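Side-chain contacts in luciferase-like enzymeAMP-CoA-ligase (Zophobas atratus, PDB 4W8O), which probably activates carboxylic acids as adenylates for transfer to coenzyme A, as a luciferase-like AMP-CoA-ligase of the ANL superfamily: residues 23-26 against 27-31; 303-306 against 307-310. One frame throughout, in Å; residues are numbered along the deposited sequence.

Interaction 1: residues 23-26 against 27-31; sequences FLFE and CCEKY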
loop_
_atom_site.group_PDB
_atom_site.type_symbol
_atom_site.label_atom_id
_atom_site.label_comp_id
_atom_site.label_asym_id
_atom_site.label_seq_id
_atom_site.Cartn_x
_atom_site.Cartn_y
_atom_site.Cartn_z
ATOM N N PHE A 23 -10.038 10.800 7.601
ATOM C CA PHE A 23 -8.785 11.202 6.974
ATOM C C PHE A 23 -8.991 11.524 5.495
ATOM O O PHE A 23 -8.729 12.635 5.055
ATOM C CB PHE A 23 -7.738 10.101 7.131
ATOM C CG PHE A 23 -6.490 10.332 6.330
ATOM C CD1 PHE A 23 -5.528 11.238 6.763
ATOM C CD2 PHE A 23 -6.262 9.624 5.153
ATOM C CE1 PHE A 23 -4.376 11.451 6.030
ATOM C CE2 PHE A 23 -5.105 9.829 4.422
ATOM C CZ PHE A 23 -4.165 10.750 4.859
ATOM N N LEU A 24 -9.483 10.553 4.738
ATOM C CA LEU A 24 -9.638 10.718 3.296
ATOM C C LEU A 24 -10.550 11.901 2.955
ATOM O O LEU A 24 -10.268 12.668 2.031
ATOM C CB LEU A 24 -10.189 9.438 2.671
ATOM C CG LEU A 24 -9.290 8.200 2.740
ATOM C CD1 LEU A 24 -10.083 6.955 2.391
ATOM C CD2 LEU A 24 -8.083 8.332 1.823
ATOM N N PHE A 25 -11.640 12.026 3.712
ATOM C CA PHE A 25 -12.627 13.106 3.553
ATOM C C PHE A 25 -11.981 14.475 3.772
ATOM O O PHE A 25 -12.098 15.373 2.932
ATOM C CB PHE A 25 -13.770 12.897 4.556
ATOM C CG PHE A 25 -15.010 13.698 4.262
ATOM C CD1 PHE A 25 -16.012 13.180 3.450
ATOM C CD2 PHE A 25 -15.197 14.948 4.833
ATOM C CE1 PHE A 25 -17.163 13.910 3.184
ATOM C CE2 PHE A 25 -16.351 15.675 4.585
ATOM C CZ PHE A 25 -17.337 15.158 3.760
ATOM N N GLU A 26 -11.283 14.613 4.900
ATOM C CA GLU A 26 -10.571 15.852 5.235
ATOM C C GLU A 26 -9.536 16.219 4.171
ATOM O O GLU A 26 -9.419 17.389 3.797
ATOM C CB GLU A 26 -9.890 15.714 6.600
ATOM C CG GLU A 26 -9.036 16.906 7.015
ATOM C CD GLU A 26 -8.157 16.619 8.230
ATOM O OE1 GLU A 26 -8.430 15.645 8.970
ATOM O OE2 GLU A 26 -7.186 17.378 8.442
ATOM N N CYS A 27 -8.790 15.220 3.687
ATOM C CA CYS A 27 -7.806 15.449 2.633
ATOM C C CYS A 27 -8.478 15.993 1.375
ATOM O O CYS A 27 -7.989 16.942 0.775
ATOM C CB CYS A 27 -7.033 14.165 2.316
ATOM S SG CYS A 27 -5.845 13.700 3.592
ATOM N N CYS A 28 -9.611 15.406 0.995
ATOM C CA CYS A 28 -10.379 15.893 -0.153
ATOM C C CYS A 28 -10.767 17.372 -0.014
ATOM O O CYS A 28 -10.609 18.134 -0.964
ATOM C CB CYS A 28 -11.632 15.038 -0.392
ATOM S SG CYS A 28 -11.323 13.438 -1.196
ATOM N N GLU A 29 -11.268 17.774 1.157
ATOM C CA GLU A 29 -11.663 19.171 1.391
ATOM C C GLU A 29 -10.471 20.110 1.315
ATOM O O GLU A 29 -10.548 21.189 0.730
ATOM C CB GLU A 29 -12.338 19.332 2.759
ATOM C CG GLU A 29 -13.716 18.706 2.814
ATOM C CD GLU A 29 -14.391 18.791 4.180
ATOM O OE1 GLU A 29 -13.699 18.639 5.212
ATOM O OE2 GLU A 29 -15.629 18.979 4.213
ATOM N N LYS A 30 -9.371 19.686 1.920
ATOM C CA LYS A 30 -8.172 20.501 2.012
ATOM C C LYS A 30 -7.557 20.744 0.636
ATOM O O LYS A 30 -7.117 21.856 0.336
ATOM C CB LYS A 30 -7.159 19.820 2.937
ATOM C CG LYS A 30 -6.171 20.762 3.582
ATOM C CD LYS A 30 -5.157 20.027 4.445
ATOM C CE LYS A 30 -4.028 20.965 4.861
ATOM N NZ LYS A 30 -2.761 20.247 5.190
ATOM N N TYR A 31 -7.548 19.707 -0.205
ATOM C CA TYR A 31 -6.870 19.761 -1.504
ATOM C C TYR A 31 -7.828 19.676 -2.686
ATOM O O TYR A 31 -7.458 19.168 -3.740
ATOM C CB TYR A 31 -5.827 18.638 -1.580
ATOM C CG TYR A 31 -4.869 18.676 -0.411
ATOM C CD1 TYR A 31 -3.981 19.739 -0.258
ATOM C CD2 TYR A 31 -4.860 17.665 0.551
ATOM C CE1 TYR A 31 -3.108 19.790 0.811
ATOM C CE2 TYR A 31 -3.991 17.714 1.626
ATOM C CZ TYR A 31 -3.119 18.776 1.748
ATOM O OH TYR A 31 -2.248 18.834 2.805
#
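Cys27 lays its sulfur over one face of the Phe23 ring, one turn of helix earlier. SG stands 3.8 Å from the ring centroid, 20° off the normal and displaced toward the rim, so that it comes closest to the CE1-CZ bond, 3.6 Å from Phe23 CZ. This is a Cys sulfur-aromatic contact. Two first torsions bring the groups together: Phe23 holds CG anti to its own N (chi1 171°), while Cys27 SG is anti to the carbonyl carbon, swung back toward the preceding turn. A small, polarisable thiol suits this buried place, where it can lie against an aromatic face without needing a charged mate.

The next pair, Phe25 and Glu29, meets differently. The carboxylate slants past the CD2-CE2 side of the ring, with Glu29 OE2 3.4 Å from Phe25 CE2 and the two planes 62° apart. The phenyl ring is buried and the acid exposed, so the ring can fill the interior while the carboxylate stays near solvent; OE2 also makes a long, weak ion pair with Lys170. Beneath both pairs run the i to i+4 backbone bonds of an alpha-helix, among them Cys27 N to Phe23 O at 2.9 Å and Glu29 N to Phe25 O at 3.1 Å. At the end of the helix Lys30, its chain extended, gives NZ to Tyr31 OH at 2.8 Å; Tyr31 is the first residue to leave helical geometry.

Helix 20-30 packs against two others of the AMP-binding region. Phe25 and Cys28 rest on Lys52 of helix 48-64, whereas Leu24, Cys27 and Cys28 pack on Phe238 of helix 228-239. Edge-to-face ring contacts join Phe23 with Phe15, and Phe25 with Tyr92 at the end of helix 85-92.

Interaction 2: residues 303-306 against 307-310; sequences TDQY and KKLT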
loop_
_atom_site.group_PDB
_atom_site.type_symbol
_atom_site.label_atom_id
_atom_site.label_comp_id
_atom_site.label_asym_id
_atom_site.label_seq_id
_atom_site.Cartn_x
_atom_site.Cartn_y
_atom_site.Cartn_z
ATOM N N THR A 303 24.227 -3.896 -7.795
ATOM C CA THR A 303 24.910 -2.605 -7.786
ATOM C C THR A 303 25.053 -1.985 -9.178
ATOM O O THR A 303 24.948 -0.766 -9.331
ATOM C CB THR A 303 26.317 -2.743 -7.190
ATOM O OG1 THR A 303 26.231 -3.386 -5.912
ATOM C CG2 THR A 303 26.948 -1.386 -7.018
ATOM N N ASP A 304 25.309 -2.813 -10.185
ATOM C CA ASP A 304 25.387 -2.308 -11.561
ATOM C C ASP A 304 24.051 -1.759 -12.038
ATOM O O ASP A 304 24.010 -0.721 -12.690
ATOM C CB ASP A 304 25.914 -3.371 -12.537
ATOM C CG ASP A 304 27.423 -3.343 -12.652
ATOM O OD1 ASP A 304 28.079 -2.881 -11.693
ATOM O OD2 ASP A 304 27.962 -3.773 -13.692
ATOM N N GLN A 305 22.966 -2.446 -11.715
ATOM C CA GLN A 305 21.647 -1.966 -12.102
ATOM C C GLN A 305 21.309 -0.685 -11.354
ATOM O O GLN A 305 20.774 0.265 -11.931
ATOM C CB GLN A 305 20.578 -3.034 -11.837
ATOM C CG GLN A 305 19.175 -2.651 -12.290
ATOM C CD GLN A 305 19.088 -2.342 -13.768
ATOM O OE1 GLN A 305 20.040 -2.545 -14.514
ATOM N NE2 GLN A 305 17.939 -1.845 -14.200
ATOM N N TYR A 306 21.619 -0.677 -10.061
ATOM C CA TYR A 306 21.437 0.508 -9.233
ATOM C C TYR A 306 22.152 1.703 -9.870
ATOM O O TYR A 306 21.551 2.758 -10.070
ATOM C CB TYR A 306 21.943 0.257 -7.804
ATOM C CG TYR A 306 21.684 1.427 -6.896
ATOM C CD1 TYR A 306 22.584 2.483 -6.821
ATOM C CD2 TYR A 306 20.513 1.503 -6.148
ATOM C CE1 TYR A 306 22.340 3.574 -6.011
ATOM C CE2 TYR A 306 20.260 2.594 -5.330
ATOM C CZ TYR A 306 21.177 3.626 -5.267
ATOM O OH TYR A 306 20.927 4.712 -4.462
ATOM N N LYS A 307 23.423 1.520 -10.216
ATOM C CA LYS A 307 24.201 2.574 -10.864
ATOM C C LYS A 307 23.593 3.014 -12.190
ATOM O O LYS A 307 23.472 4.211 -12.447
ATOM C CB LYS A 307 25.640 2.119 -11.110
ATOM C CG LYS A 307 26.525 2.176 -9.881
ATOM C CD LYS A 307 27.997 2.063 -10.261
ATOM C CE LYS A 307 28.899 2.253 -9.055
ATOM N NZ LYS A 307 28.713 1.166 -8.053
ATOM N N LYS A 308 23.225 2.048 -13.031
ATOM C CA LYS A 308 22.618 2.352 -14.326
ATOM C C LYS A 308 21.368 3.207 -14.157
ATOM O O LYS A 308 21.128 4.118 -14.949
ATOM C CB LYS A 308 22.281 1.071 -15.108
ATOM C CG LYS A 308 23.479 0.390 -15.758
ATOM C CD LYS A 308 23.034 -0.683 -16.744
ATOM C CE LYS A 308 24.212 -1.387 -17.409
ATOM N NZ LYS A 308 24.491 -2.742 -16.850
ATOM N N LEU A 309 20.583 2.921 -13.119
ATOM C CA LEU A 309 19.378 3.697 -12.841
ATOM C C LEU A 309 19.680 5.147 -12.454
ATOM O O LEU A 309 18.957 6.053 -12.869
ATOM C CB LEU A 309 18.522 3.019 -11.763
ATOM C CG LEU A 309 17.776 1.769 -12.232
ATOM C CD1 LEU A 309 17.237 0.976 -11.046
ATOM C CD2 LEU A 309 16.651 2.130 -13.196
ATOM N N THR A 310 20.736 5.373 -11.675
ATOM C CA THR A 310 21.108 6.741 -11.292
ATOM C C THR A 310 21.607 7.521 -12.509
ATOM O O THR A 310 21.419 8.733 -12.590
ATOM C CB THR A 310 22.195 6.778 -10.198
ATOM O OG1 THR A 310 23.350 6.066 -10.646
ATOM C CG2 THR A 310 21.693 6.159 -8.917
HETATM O O HOH W 1 22.361 -4.208 -14.889
#
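Helix 303-312 is the crossover of a beta-alpha-beta unit, linking the parallel strands 293-297 and 317-324, and this contact covers its first two turns. On the side facing the fold, Tyr306 and Thr310 cross at a slant, Tyr306 CE1 lying 3.9 Å from Thr310 CG2. The Tyr306 ring swings away from its own amide nitrogen (chi1 -176°) toward strand 317-324, where OH bonds to the carbonyl of Val318: the length of a tyrosine lets the helix bond to a backbone carbonyl of the strand. Thr310 turns its hydroxyl back to the helix, OG1 donating to Lys307 O at 2.6 Å; the methyl CG2 faces Tyr306, and the side chain also touches Val318. Putting a glycine at Thr310 would probably leave the Tyr306 ring without its methyl neighbour and Lys307 O without its hydroxyl donor. Buried Gln305 bends at chi2 (59°) and reaches helix 274-278, where NE2 bonds to the hydroxyls of Thr274 and Thr278; Leu309, with CG 4.1 Å from that NE2, packs on the same two threonines. Toward solvent, Lys307 runs alongside Thr303, NZ ending 3.3 Å from the methyl CG2. Lys308 crosses Gln305 at about a right angle, and one water joins their ends, donating to Gln305 OE1 at 2.9 Å and accepting from Lys308 NZ at 3.2 Å.

Overall arrangement
Each interaction runs along one helix of the AMP-binding region, the first to just past its end, but they share no element: their centres are 38 Å apart and their nearest atoms about 27 Å. Interaction 1 is mainly buried, its helix packed on two other helices, and its chemistry correspondingly rests on aromatic rings and a thiol, with the charged side chains on the exposed side. Interaction 2 is only partly buried. Its inner side meets a strand and a short helix through directed hydrogen bonds from a phenol and an amide, while its outer side carries lysines and a bridging water. The regular helical backbone bonding is common to both; what differs is how each helix addresses its neighbours.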